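Local coordinates for protein phosphoinositol-specific phospholipase C (Pseudomonas sp., PDB 5FYP) that probably hydrolyses phosphoinositides, with the help of bound calcium, to release diacylglycerol and a phosphorylated inositol headgroup, at residues I8-W13 against G291-R296; S43-E48 against G110-T115; K147-Q152 against N178-K183. One frame throughout, in Å; residues are numbered along the deposited sequence.

Contact 1 of 3, residues I8-W13 against G291-R296; sequences IDPASW and GGYRIR
Ile8 and Ile295 form a single beta bridge. It ties the N-terminal loop before strand 20-25 to the edge strand 295-297, close to the C-terminus. Within these segments its bond runs from Asp9 N to Ile295 O, 2.9 Å long and nearly straight at 167°; Ile295 also bonds through its backbone to Phe7. The two isoleucines lie side by side and point the same way, with Ile8 CG1 4.1 Å from Ile295 CD1. The Tyr293 ring packs against Asp9, whose CB sits over its face, 3.7 Å from the centroid, a CH-pi contact. With chi1 at -180°, Asp9 CG stands anti to the backbone N, and this lays the carboxylate over the CE2 side of the ring, the two planes 19° apart. Pro10 CD meets the phenol end, 3.8 Å from Tyr293 OH. Asp9 also shapes its own loop. Asp9 OD1 takes the N-H of Ala11 at 2.9 Å in an Asx turn, and Asp9 O accepts from both N and OG of Ser12. Ser12 OG in turn lies 3.4 Å from Arg296 CA. One backbone bond thus carries the polar link across, while the ring contact and the bond from Ala11 N are likely to restrict rotation of the Asp9 carboxylate.

Contact 2 of 3, residues S43-E48 against G110-T115; sequences SVRTLE and GHFPIT. With CA (calcium ion), chain I.
Arg45 lies against Phe112 at the point where strand 46-52 starts beside strand 114-120. Arg45 CB is 3.7 Å from Pro113 O and also meets Phe112 CD1. Arg45 CG is 3.8 Å from Phe112 CD1. A bend at chi2 (-84°) then carries Arg45 CD over to Phe112 O, 3.6 Å away. The guanidinium has Phe112 CB at its edge, and the guanidinium and ring planes stand 53° apart. At the tip, NH2 makes a salt bridge to Glu3, and NH1 bonds to Leu41 O and weakly to Val44 O. The backbones pair as parallel strands of the barrel. Thr115 N donates to Arg45 O and Leu47 N to Thr115 O, each bond 2.9 Å. Thr46 and Thr115 point to the same side, with Thr46 OG1 3.6 Å from Thr115 CB and hydrogen-bonded to Gln22 OE1. A water between the strands, 2.8 Å from Pro113 O, can donate to it or to Arg45 O; it also bonds to Thr115 OG1. Two residues on from Thr46, Glu48 OE2 binds calcium at 2.4 Å, along with Asn27, Asp50 and Asp119. The arginine's aliphatic part therefore serves as packing, and its buried charge is met by Glu3 and carbonyl oxygens.

Contact 3 of 3, residues K147-Q152 against N178-K183; sequences KLFTPQ and NDLQGK
Lys147 NZ is gripped by three groups: Ser105 OG, the carboxylate of Asp106 in a salt bridge, and a water at 3.0 Å. That water donates to Gly182 O at 2.7 Å and so bridges the two segments. The stem of Lys147 passes the same carbonyl more loosely, with Lys147 CB 4.2 Å from Gly182 O. Lys183 reaches back the other way. Its chain is bent at chi2 (-56°) and chi3 (-66°), which folds the amino end towards the backbone of 147-149. Lys183 NZ makes a weak bond to Leu148 O, 3.2 Å long. Lys183 CE lies 3.1 Å from Lys147 O and also packs against Phe149 CB. With an alanine at Lys183, Leu148 O is likely to lose its weak lysine donor, and a gap would probably open beside Phe149 CB. The second segment is a pair of overlapping turns, type I from Asn178 to Gln181 and type II from Leu180 to Lys183. Gly182 takes the third position of the second turn with positive phi. The turns lead straight into barrel strand 184-189, and Lys147 and Phe149 bond through their backbones to Val184 at its start. The first segment runs on into helix 151-158, with Thr150 as its N-cap. Leu180, at the first position of the second turn, meets Phe149. Leu180 CD2 lies over one face of the Phe149 ring, 3.8 Å from the centroid, a CH-pi contact. Leu180 CD2 is offset towards the rim, with Phe149 CD1 the nearest ring atom at 3.6 Å. Phe149 has CG anti to its backbone N (chi1 178°), and this turns the ring to Leu180. Pro175 and Phe210 also touch the Phe149 side chain.

Contact 2 is the core contact: all its touching residues are buried, and its centre is about 10 Å from the chain's centre. Contacts 1 and 3 are partly buried, the centre of contact 1 about 20 Å out. Contact 2 pairs parallel barrel strands; contact 3 joins connecting segments beside strand 184-189, and contact 1 joins parts near the chain ends. Backbone bonds from Gly182 N to His111 O and Ile114 N to Lys183 O link contacts 2 and 3. Trp13 O to Asn178 N ties contact 1 to contact 3, and Ile295 on Phe112 ties it to contact 2. Strand bonds and a buried arginine mark contact 2. Contact 3 combines lysines, water and a leucine-phenylalanine contact; contact 1, one bridge bond and a tyrosine face.

Contact 1 of 3, residues I8-W13 against G291-R296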
ATOM      1  N   ILE A   8     -12.600  11.731   8.837  1.00 10.83           N
ATOM      2  CA  ILE A   8     -11.193  12.090   9.115  1.00 11.02           C
ATOM      3  C   ILE A   8     -11.158  13.008  10.335  1.00 12.45           C
ATOM      4  O   ILE A   8     -11.721  14.089  10.344  1.00 14.07           O
ATOM      5  CB  ILE A   8     -10.527  12.783   7.918  1.00 11.21           C
ATOM      6  CG1 ILE A   8     -10.531  11.830   6.713  1.00 13.03           C
ATOM      7  CG2 ILE A   8      -9.098  13.207   8.291  1.00 11.76           C
ATOM      8  CD1 ILE A   8      -9.870  12.355   5.475  1.00 14.41           C
ATOM      9  N   ASP A   9     -10.476  12.560  11.372  1.00 12.39           N
ATOM     10  CA  ASP A   9     -10.247  13.430  12.539  1.00 13.33           C
ATOM     11  C   ASP A   9      -9.401  14.621  12.073  1.00 13.16           C
ATOM     12  O   ASP A   9      -8.322  14.408  11.572  1.00 14.51           O
ATOM     13  CB  ASP A   9      -9.568  12.595  13.632  1.00 14.32           C
ATOM     14  CG  ASP A   9      -9.272  13.354  14.898  1.00 16.70           C
ATOM     15  OD1 ASP A   9      -9.231  14.600  14.898  1.00 16.59           O
ATOM     16  OD2 ASP A   9      -9.027  12.666  15.900  1.00 19.16           O
ATOM     17  N   PRO A  10      -9.882  15.880  12.302  1.00 15.71           N
ATOM     18  CA  PRO A  10      -9.122  17.033  11.834  1.00 16.48           C
ATOM     19  C   PRO A  10      -7.698  17.124  12.413  1.00 15.77           C
ATOM     20  O   PRO A  10      -6.825  17.711  11.789  1.00 16.81           O
ATOM     21  CB  PRO A  10      -9.985  18.222  12.260  1.00 18.43           C
ATOM     22  CG  PRO A  10     -11.365  17.669  12.321  1.00 21.36           C
ATOM     23  CD  PRO A  10     -11.199  16.274  12.834  1.00 17.53           C
ATOM     24  N   ALA A  11      -7.459  16.494  13.563  1.00 14.59           N
ATOM     25  CA  ALA A  11      -6.110  16.473  14.156  1.00 11.80           C
ATOM     26  C   ALA A  11      -5.117  15.693  13.277  1.00 13.46           C
ATOM     27  O   ALA A  11      -3.904  15.828  13.450  1.00 15.29           O
ATOM     28  CB  ALA A  11      -6.171  15.875  15.547  1.00 14.65           C
ATOM     29  N   SER A  12      -5.624  14.880  12.355  1.00 12.80           N
ATOM     30  CA  SER A  12      -4.763  14.099  11.489  1.00 12.84           C
ATOM     31  C   SER A  12      -3.871  14.954  10.581  1.00 12.41           C
ATOM     32  O   SER A  12      -2.771  14.554  10.235  1.00 12.89           O
ATOM     33  CB  SER A  12      -5.610  13.190  10.579  1.00 13.24           C
ATOM     34  OG  SER A  12      -6.453  12.343  11.325  1.00 12.74           O
ATOM     35  N   TRP A  13      -4.367  16.112  10.170  1.00 13.88           N
ATOM     36  CA  TRP A  13      -3.714  16.870   9.118  1.00 14.46           C
ATOM     37  C   TRP A  13      -2.307  17.321   9.475  1.00 14.61           C
ATOM     38  O   TRP A  13      -1.407  17.249   8.644  1.00 14.35           O
ATOM     39  CB  TRP A  13      -4.596  18.044   8.691  1.00 14.58           C
ATOM     40  CG  TRP A  13      -5.780  17.596   7.960  1.00 15.51           C
ATOM     41  CD1 TRP A  13      -7.079  17.542   8.426  1.00 17.79           C
ATOM     42  CD2 TRP A  13      -5.799  17.063   6.650  1.00 15.94           C
ATOM     43  NE1 TRP A  13      -7.889  17.056   7.459  1.00 18.87           N
ATOM     44  CE2 TRP A  13      -7.133  16.728   6.362  1.00 16.58           C
ATOM     45  CE3 TRP A  13      -4.816  16.868   5.673  1.00 15.97           C
ATOM     46  CZ2 TRP A  13      -7.514  16.217   5.121  1.00 18.24           C
ATOM     47  CZ3 TRP A  13      -5.178  16.352   4.484  1.00 16.29           C
ATOM     48  CH2 TRP A  13      -6.535  16.076   4.186  1.00 17.81           C
ATOM     49  N   GLY A 291     -14.822   6.685  17.690  1.00 16.61           N
ATOM     50  CA  GLY A 291     -15.266   8.069  17.928  1.00 16.08           C
ATOM     51  C   GLY A 291     -15.801   8.765  16.684  1.00 17.75           C
ATOM     52  O   GLY A 291     -15.659   9.976  16.519  1.00 19.07           O
ATOM     53  N   GLY A 292     -16.368   7.963  15.777  1.00 17.15           N
ATOM     54  CA  GLY A 292     -16.909   8.458  14.504  1.00 17.84           C
ATOM     55  C   GLY A 292     -15.905   8.609  13.380  1.00 15.81           C
ATOM     56  O   GLY A 292     -16.288   9.003  12.274  1.00 19.61           O
ATOM     57  N   TYR A 293     -14.640   8.280  13.658  1.00 13.70           N
ATOM     58  CA  TYR A 293     -13.569   8.483  12.707  1.00 12.65           C
ATOM     59  C   TYR A 293     -13.015   7.152  12.182  1.00 11.76           C
ATOM     60  O   TYR A 293     -12.947   6.157  12.910  1.00 13.24           O
ATOM     61  CB  TYR A 293     -12.437   9.283  13.325  1.00 13.46           C
ATOM     62  CG  TYR A 293     -12.825  10.678  13.763  1.00 15.56           C
ATOM     63  CD1 TYR A 293     -13.366  11.595  12.858  1.00 16.43           C
ATOM     64  CD2 TYR A 293     -12.600  11.089  15.057  1.00 18.34           C
ATOM     65  CE1 TYR A 293     -13.727  12.886  13.256  1.00 17.28           C
ATOM     66  CE2 TYR A 293     -12.938  12.385  15.470  1.00 15.08           C
ATOM     67  CZ  TYR A 293     -13.479  13.258  14.538  1.00 19.39           C
ATOM     68  OH  TYR A 293     -13.819  14.541  14.957  1.00 25.83           O
ATOM     69  N   ARG A 294     -12.586   7.175  10.920  1.00 10.25           N
ATOM     70  CA  ARG A 294     -11.822   6.076  10.314  1.00  9.72           C
ATOM     71  C   ARG A 294     -10.364   6.417  10.087  1.00  9.72           C
ATOM     72  O   ARG A 294      -9.593   5.550   9.682  1.00 10.47           O
ATOM     73  CB  ARG A 294     -12.455   5.582   9.022  1.00  9.58           C
ATOM     74  CG  ARG A 294     -13.881   5.104   9.197  1.00 10.36           C
ATOM     75  CD  ARG A 294     -14.320   4.164   8.068  1.00 10.63           C
ATOM     76  NE  ARG A 294     -15.771   4.006   8.040  1.00 10.67           N
ATOM     77  CZ  ARG A 294     -16.620   4.886   7.516  1.00 11.93           C
ATOM     78  NH1 ARG A 294     -16.204   5.933   6.851  1.00 10.48           N
ATOM     79  NH2 ARG A 294     -17.931   4.679   7.651  1.00 13.43           N
ATOM     80  N   ILE A 295      -9.971   7.674  10.347  1.00  9.98           N
ATOM     81  CA  ILE A 295      -8.585   8.131  10.241  1.00  9.58           C
ATOM     82  C   ILE A 295      -8.355   9.056  11.420  1.00 10.28           C
ATOM     83  O   ILE A 295      -9.109  10.025  11.613  1.00 11.41           O
ATOM     84  CB  ILE A 295      -8.283   8.876   8.920  1.00  9.18           C
ATOM     85  CG1 ILE A 295      -8.511   7.952   7.717  1.00  9.73           C
ATOM     86  CG2 ILE A 295      -6.896   9.474   8.939  1.00  8.94           C
ATOM     87  CD1 ILE A 295      -8.151   8.540   6.393  1.00 11.20           C
ATOM     88  N   ARG A 296      -7.342   8.776  12.226  0.50 10.62           N
ATOM     89  CA  ARG A 296      -7.036   9.632  13.369  0.50 12.02           C
ATOM     90  C   ARG A 296      -5.626   9.398  13.840  0.50 10.79           C
ATOM     91  O   ARG A 296      -5.069   8.330  13.633  0.50 10.42           O
ATOM     92  CB  ARG A 296      -7.986   9.386  14.521  0.50 12.80           C
ATOM     93  CG  ARG A 296      -8.239   7.957  14.831  0.50 14.66           C
ATOM     94  CD  ARG A 296      -8.840   7.809  16.207  0.50 13.79           C
ATOM     95  NE  ARG A 296      -7.781   7.872  17.210  0.50 12.24           N
ATOM     96  CZ  ARG A 296      -7.916   7.571  18.490  0.50 14.19           C
ATOM     97  NH1 ARG A 296      -9.102   7.197  19.003  0.50 13.93           N
ATOM     98  NH2 ARG A 296      -6.820   7.641  19.238  0.50 13.93           N
TER

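Contact 2 of 3, residues S43-E48 against G110-T115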
ATOM      1  N   SER A  43     -15.436   6.215   2.055  1.00 10.88           N
ATOM      2  CA  SER A  43     -15.298   5.708   3.432  1.00 11.52           C
ATOM      3  C   SER A  43     -13.895   5.687   3.994  1.00 10.34           C
ATOM      4  O   SER A  43     -13.731   5.817   5.194  1.00 10.66           O
ATOM      5  CB  SER A  43     -15.870   4.303   3.567  1.00 12.35           C
ATOM      6  OG  SER A  43     -17.222   4.252   3.191  1.00 15.90           O
ATOM      7  N   VAL A  44     -12.899   5.400   3.156  1.00  9.83           N
ATOM      8  CA  VAL A  44     -11.508   5.203   3.596  1.00  9.20           C
ATOM      9  C   VAL A  44     -10.556   5.824   2.573  1.00  8.55           C
ATOM     10  O   VAL A  44     -10.964   6.204   1.469  1.00  9.81           O
ATOM     11  CB  VAL A  44     -11.151   3.723   3.846  1.00  9.07           C
ATOM     12  CG1 VAL A  44     -11.991   3.132   4.988  1.00  9.96           C
ATOM     13  CG2 VAL A  44     -11.289   2.876   2.593  1.00  9.88           C
ATOM     14  N   ARG A  45      -9.264   5.861   2.919  1.00  8.45           N
ATOM     15  CA  ARG A  45      -8.192   6.375   2.079  1.00  8.59           C
ATOM     16  C   ARG A  45      -7.115   5.333   1.789  1.00  8.12           C
ATOM     17  O   ARG A  45      -6.107   5.674   1.198  1.00  9.46           O
ATOM     18  CB  ARG A  45      -7.577   7.663   2.642  1.00  8.93           C
ATOM     19  CG  ARG A  45      -8.544   8.828   2.686  1.00  9.80           C
ATOM     20  CD  ARG A  45      -8.635   9.565   1.375  1.00 10.42           C
ATOM     21  NE  ARG A  45      -9.744  10.554   1.378  1.00  9.99           N
ATOM     22  CZ  ARG A  45     -11.007  10.247   1.118  1.00 11.93           C
ATOM     23  NH1 ARG A  45     -11.372   9.011   0.823  1.00 11.40           N
ATOM     24  NH2 ARG A  45     -11.935  11.187   1.137  1.00 12.22           N
ATOM     25  N   THR A  46      -7.364   4.081   2.156  1.00  8.10           N
ATOM     26  CA  THR A  46      -6.412   2.981   1.889  1.00  7.90           C
ATOM     27  C   THR A  46      -7.178   1.845   1.275  1.00  7.73           C
ATOM     28  O   THR A  46      -8.108   1.299   1.896  1.00  8.50           O
ATOM     29  CB  THR A  46      -5.659   2.594   3.166  1.00  8.46           C
ATOM     30  OG1 THR A  46      -4.892   3.720   3.618  1.00  9.58           O
ATOM     31  CG2 THR A  46      -4.679   1.453   2.893  1.00  8.53           C
ATOM     32  N   LEU A  47      -6.765   1.474   0.059  1.00  7.95           N
ATOM     33  CA  LEU A  47      -7.461   0.496  -0.807  1.00  8.89           C
ATOM     34  C   LEU A  47      -6.522  -0.619  -1.181  1.00  8.78           C
ATOM     35  O   LEU A  47      -5.358  -0.623  -0.782  1.00 11.04           O
ATOM     36  CB  LEU A  47      -7.980   1.191  -2.100  1.00 11.01           C
ATOM     37  CG  LEU A  47      -9.215   2.113  -1.961  1.00 15.45           C
ATOM     38  CD1 LEU A  47      -9.198   3.257  -1.001  1.00 19.86           C
ATOM     39  CD2 LEU A  47      -9.605   2.565  -3.343  1.00 13.83           C
ATOM     40  N   GLU A  48      -7.024  -1.623  -1.901  1.00  7.67           N
ATOM     41  CA  GLU A  48      -6.233  -2.821  -2.223  1.00  7.69           C
ATOM     42  C   GLU A  48      -6.660  -3.363  -3.577  1.00  7.67           C
ATOM     43  O   GLU A  48      -7.848  -3.426  -3.874  1.00  9.10           O
ATOM     44  CB  GLU A  48      -6.390  -3.904  -1.158  1.00  7.98           C
ATOM     45  CG  GLU A  48      -5.564  -5.157  -1.407  1.00  7.84           C
ATOM     46  CD  GLU A  48      -5.521  -6.114  -0.236  1.00  8.10           C
ATOM     47  OE1 GLU A  48      -6.354  -5.980   0.678  1.00  9.15           O
ATOM     48  OE2 GLU A  48      -4.641  -7.023  -0.254  1.00 10.30           O
ATOM     49  N   GLY A 110      -6.922  18.412  -2.671  1.00 19.90           N
ATOM     50  CA  GLY A 110      -6.721  18.558  -1.238  1.00 19.91           C
ATOM     51  C   GLY A 110      -6.983  17.292  -0.454  1.00 18.38           C
ATOM     52  O   GLY A 110      -7.033  17.341   0.768  1.00 18.61           O
ATOM     53  N   HIS A 111      -7.154  16.163  -1.147  1.00 15.09           N
ATOM     54  CA  HIS A 111      -7.493  14.965  -0.419  1.00 14.26           C
ATOM     55  C   HIS A 111      -6.371  14.466   0.486  1.00 11.59           C
ATOM     56  O   HIS A 111      -5.176  14.631   0.202  1.00 13.00           O
ATOM     57  CB  HIS A 111      -7.963  13.841  -1.360  1.00 12.95           C
ATOM     58  CG  HIS A 111      -6.937  13.341  -2.345  1.00 13.88           C
ATOM     59  ND1 HIS A 111      -5.934  12.469  -2.015  1.00 12.78           N
ATOM     60  CD2 HIS A 111      -6.809  13.570  -3.672  1.00 16.11           C
ATOM     61  CE1 HIS A 111      -5.223  12.193  -3.094  1.00 11.05           C
ATOM     62  NE2 HIS A 111      -5.742  12.832  -4.116  1.00 13.47           N
ATOM     63  N   PHE A 112      -6.775  13.844   1.578  1.00 11.74           N
ATOM     64  CA  PHE A 112      -5.874  13.086   2.416  1.00 11.02           C
ATOM     65  C   PHE A 112      -5.148  12.065   1.541  1.00 10.46           C
ATOM     66  O   PHE A 112      -5.747  11.514   0.610  1.00 11.63           O
ATOM     67  CB  PHE A 112      -6.711  12.400   3.507  1.00 11.54           C
ATOM     68  CG  PHE A 112      -5.913  11.666   4.521  1.00 11.35           C
ATOM     69  CD1 PHE A 112      -5.481  10.373   4.273  1.00 10.65           C
ATOM     70  CD2 PHE A 112      -5.574  12.253   5.725  1.00 12.68           C
ATOM     71  CE1 PHE A 112      -4.690   9.706   5.186  1.00 10.79           C
ATOM     72  CE2 PHE A 112      -4.822  11.578   6.652  1.00 12.86           C
ATOM     73  CZ  PHE A 112      -4.372  10.307   6.381  1.00 12.18           C
ATOM     74  N   PRO A 113      -3.854  11.808   1.775  1.00 10.54           N
ATOM     75  CA  PRO A 113      -3.128  10.913   0.885  1.00  9.72           C
ATOM     76  C   PRO A 113      -3.781   9.542   0.773  1.00  8.70           C
ATOM     77  O   PRO A 113      -4.206   8.967   1.787  1.00  9.99           O
ATOM     78  CB  PRO A 113      -1.744  10.825   1.522  1.00  9.30           C
ATOM     79  CG  PRO A 113      -1.958  11.246   2.951  1.00 10.03           C
ATOM     80  CD  PRO A 113      -2.998  12.330   2.841  1.00 10.01           C
ATOM     81  N   ILE A 114      -3.827   9.031  -0.455  1.00  9.10           N
ATOM     82  CA  ILE A 114      -4.393   7.703  -0.724  1.00  8.47           C
ATOM     83  C   ILE A 114      -3.267   6.679  -0.757  1.00  8.15           C
ATOM     84  O   ILE A 114      -2.271   6.912  -1.423  1.00  9.80           O
ATOM     85  CB  ILE A 114      -5.131   7.688  -2.053  1.00  9.59           C
ATOM     86  CG1 ILE A 114      -6.327   8.630  -2.018  1.00 11.00           C
ATOM     87  CG2 ILE A 114      -5.550   6.274  -2.446  1.00  9.51           C
ATOM     88  CD1 ILE A 114      -6.872   8.976  -3.394  1.00 12.53           C
ATOM     89  N   THR A 115      -3.460   5.581  -0.053  1.00  7.74           N
ATOM     90  CA  THR A 115      -2.510   4.482  -0.069  1.00  7.62           C
ATOM     91  C   THR A 115      -3.167   3.303  -0.785  1.00  7.57           C
ATOM     92  O   THR A 115      -4.274   2.890  -0.432  1.00  8.15           O
ATOM     93  CB  THR A 115      -2.069   4.092   1.345  1.00  7.88           C
ATOM     94  OG1 THR A 115      -1.458   5.218   1.971  1.00  9.02           O
ATOM     95  CG2 THR A 115      -1.049   2.973   1.337  1.00  9.19           C
TER
HETATM   96 CA    CA I1303      -5.131  -9.138  -1.256  0.80 12.02          CA
HETATM   97  O   HOH W   1      -3.622   6.630   3.134  1.00  9.02           O
HETATM   98  O   HOH W   2      -5.121 -10.110   0.941  1.00 23.49           O
HETATM   99  O   HOH W   3      -5.713 -11.472  -1.522  1.00 14.45           O

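Contact 3 of 3, residues K147-Q152 against N178-K183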
ATOM      1  N   LYS A 147       1.299  12.605  -9.035  1.00 14.56           N
ATOM      2  CA  LYS A 147       0.585  12.359  -7.781  1.00 12.24           C
ATOM      3  C   LYS A 147       1.367  11.489  -6.811  1.00 10.51           C
ATOM      4  O   LYS A 147       1.077  11.486  -5.632  1.00 10.92           O
ATOM      5  CB  LYS A 147      -0.773  11.711  -8.031  1.00 11.83           C
ATOM      6  CG  LYS A 147      -1.768  12.598  -8.740  1.00 13.44           C
ATOM      7  CD  LYS A 147      -3.077  11.840  -8.989  1.00 14.52           C
ATOM      8  CE  LYS A 147      -4.092  12.631  -9.814  1.00 17.85           C
ATOM      9  NZ  LYS A 147      -4.588  13.832  -9.088  1.00 18.43           N
ATOM     10  N   LEU A 148       2.320  10.715  -7.313  1.00  9.93           N
ATOM     11  CA  LEU A 148       2.998   9.737  -6.442  1.00  9.98           C
ATOM     12  C   LEU A 148       3.920  10.383  -5.423  1.00  9.70           C
ATOM     13  O   LEU A 148       4.581  11.403  -5.692  1.00 10.93           O
ATOM     14  CB  LEU A 148       3.794   8.738  -7.267  1.00  9.41           C
ATOM     15  CG  LEU A 148       2.962   7.881  -8.227  1.00 10.16           C
ATOM     16  CD1 LEU A 148       3.872   6.889  -8.904  1.00 12.68           C
ATOM     17  CD2 LEU A 148       1.842   7.174  -7.530  1.00 10.36           C
ATOM     18  N   PHE A 149       3.944   9.773  -4.253  1.00  9.49           N
ATOM     19  CA  PHE A 149       4.961   9.974  -3.227  1.00  9.00           C
ATOM     20  C   PHE A 149       5.675   8.621  -3.097  1.00  8.26           C
ATOM     21  O   PHE A 149       5.021   7.624  -2.856  1.00  8.48           O
ATOM     22  CB  PHE A 149       4.313  10.388  -1.909  1.00  9.22           C
ATOM     23  CG  PHE A 149       5.278  10.577  -0.776  1.00  8.83           C
ATOM     24  CD1 PHE A 149       5.993  11.739  -0.642  1.00 10.24           C
ATOM     25  CD2 PHE A 149       5.447   9.593   0.188  1.00  9.00           C
ATOM     26  CE1 PHE A 149       6.879  11.939   0.409  1.00  9.23           C
ATOM     27  CE2 PHE A 149       6.331   9.782   1.237  1.00 10.08           C
ATOM     28  CZ  PHE A 149       7.052  10.947   1.346  1.00  9.73           C
ATOM     29  N   THR A 150       6.986   8.623  -3.305  1.00  8.87           N
ATOM     30  CA  THR A 150       7.763   7.400  -3.462  1.00  8.47           C
ATOM     31  C   THR A 150       8.818   7.251  -2.366  1.00  8.15           C
ATOM     32  O   THR A 150       9.080   8.185  -1.605  1.00  8.96           O
ATOM     33  CB  THR A 150       8.475   7.410  -4.802  1.00 10.26           C
ATOM     34  OG1 THR A 150       9.514   8.409  -4.735  1.00 11.89           O
ATOM     35  CG2 THR A 150       7.517   7.699  -5.964  1.00 11.36           C
ATOM     36  N   PRO A 151       9.479   6.091  -2.319  1.00  8.49           N
ATOM     37  CA  PRO A 151      10.546   5.912  -1.319  1.00  8.71           C
ATOM     38  C   PRO A 151      11.639   6.976  -1.362  1.00  8.56           C
ATOM     39  O   PRO A 151      12.057   7.473  -0.322  1.00  8.56           O
ATOM     40  CB  PRO A 151      11.047   4.511  -1.617  1.00  9.56           C
ATOM     41  CG  PRO A 151       9.849   3.765  -2.141  1.00  8.44           C
ATOM     42  CD  PRO A 151       9.125   4.809  -2.961  1.00  8.75           C
ATOM     43  N   GLN A 152      12.095   7.345  -2.546  1.00  9.27           N
ATOM     44  CA  GLN A 152      13.092   8.404  -2.615  1.00  9.26           C
ATOM     45  C   GLN A 152      12.579   9.730  -2.047  1.00  9.59           C
ATOM     46  O   GLN A 152      13.334  10.492  -1.458  1.00 10.31           O
ATOM     47  CB  GLN A 152      13.539   8.589  -4.048  1.00 10.49           C
ATOM     48  CG  GLN A 152      14.546   9.710  -4.255  1.00 12.19           C
ATOM     49  CD  GLN A 152      15.847   9.459  -3.530  1.00 13.14           C
ATOM     50  OE1 GLN A 152      16.610   8.618  -3.951  1.00 16.35           O
ATOM     51  NE2 GLN A 152      16.120  10.208  -2.468  1.00 15.01           N
ATOM     52  N   ASN A 178      -1.146  16.849   5.824  1.00 13.71           N
ATOM     53  CA  ASN A 178      -1.220  18.129   5.103  1.00 14.37           C
ATOM     54  C   ASN A 178      -0.133  18.229   4.026  1.00 13.35           C
ATOM     55  O   ASN A 178      -0.395  18.626   2.895  1.00 14.30           O
ATOM     56  CB  ASN A 178      -1.086  19.299   6.082  1.00 17.60           C
ATOM     57  CG  ASN A 178      -1.214  20.626   5.399  1.00 24.17           C
ATOM     58  OD1 ASN A 178      -2.228  20.874   4.797  1.00 33.15           O
ATOM     59  ND2 ASN A 178      -0.180  21.438   5.442  1.00 37.87           N
ATOM     60  N   ASP A 179       1.105  17.866   4.380  1.00 12.87           N
ATOM     61  CA  ASP A 179       2.198  17.880   3.421  1.00 11.63           C
ATOM     62  C   ASP A 179       1.896  16.954   2.223  1.00 12.42           C
ATOM     63  O   ASP A 179       2.348  17.212   1.104  1.00 14.41           O
ATOM     64  CB  ASP A 179       3.504  17.369   4.034  1.00 12.44           C
ATOM     65  CG  ASP A 179       4.098  18.256   5.098  1.00 15.91           C
ATOM     66  OD1 ASP A 179       3.888  19.483   5.078  1.00 19.69           O
ATOM     67  OD2 ASP A 179       4.833  17.675   5.957  1.00 15.82           O
ATOM     68  N   LEU A 180       1.176  15.869   2.500  1.00 11.68           N
ATOM     69  CA  LEU A 180       0.860  14.838   1.513  1.00 11.68           C
ATOM     70  C   LEU A 180      -0.520  14.997   0.872  1.00 12.06           C
ATOM     71  O   LEU A 180      -1.039  14.070   0.258  1.00 11.76           O
ATOM     72  CB  LEU A 180       0.997  13.456   2.146  1.00 10.78           C
ATOM     73  CG  LEU A 180       2.390  13.068   2.632  1.00 11.25           C
ATOM     74  CD1 LEU A 180       2.302  11.806   3.453  1.00 11.87           C
ATOM     75  CD2 LEU A 180       3.341  12.923   1.484  1.00 12.38           C
ATOM     76  N   GLN A 181      -1.102  16.190   0.961  1.00 12.36           N
ATOM     77  CA  GLN A 181      -2.384  16.412   0.305  1.00 13.64           C
ATOM     78  C   GLN A 181      -2.283  16.111  -1.169  1.00 11.74           C
ATOM     79  O   GLN A 181      -1.313  16.502  -1.835  1.00 14.24           O
ATOM     80  CB  GLN A 181      -2.783  17.884   0.377  1.00 16.81           C
ATOM     81  CG  GLN A 181      -3.490  18.340   1.592  1.00 23.10           C
ATOM     82  CD  GLN A 181      -3.795  19.828   1.500  1.00 32.01           C
ATOM     83  OE1 GLN A 181      -4.356  20.311   0.500  1.00 47.14           O
ATOM     84  NE2 GLN A 181      -3.411  20.532   2.499  1.00 49.25           N
ATOM     85  N   GLY A 182      -3.299  15.433  -1.684  1.00 12.17           N
ATOM     86  CA  GLY A 182      -3.336  15.106  -3.096  1.00 13.38           C
ATOM     87  C   GLY A 182      -2.385  14.019  -3.559  1.00 12.53           C
ATOM     88  O   GLY A 182      -2.314  13.751  -4.753  1.00 14.12           O
ATOM     89  N   LYS A 183      -1.685  13.381  -2.625  1.00 12.06           N
ATOM     90  CA  LYS A 183      -0.707  12.377  -2.996  1.00 10.76           C
ATOM     91  C   LYS A 183      -1.306  10.967  -3.003  1.00 10.00           C
ATOM     92  O   LYS A 183      -2.310  10.673  -2.344  1.00 10.35           O
ATOM     93  CB  LYS A 183       0.517  12.438  -2.083  1.00 12.34           C
ATOM     94  CG  LYS A 183       1.235  13.790  -2.022  1.00 16.60           C
ATOM     95  CD  LYS A 183       1.694  14.367  -3.341  1.00 17.70           C
ATOM     96  CE  LYS A 183       2.771  13.553  -3.993  1.00 18.53           C
ATOM     97  NZ  LYS A 183       2.962  14.091  -5.377  1.00 16.96           N
TER
HETATM   98  O   HOH W   4      -3.493  15.288  -6.699  1.00 21.16           O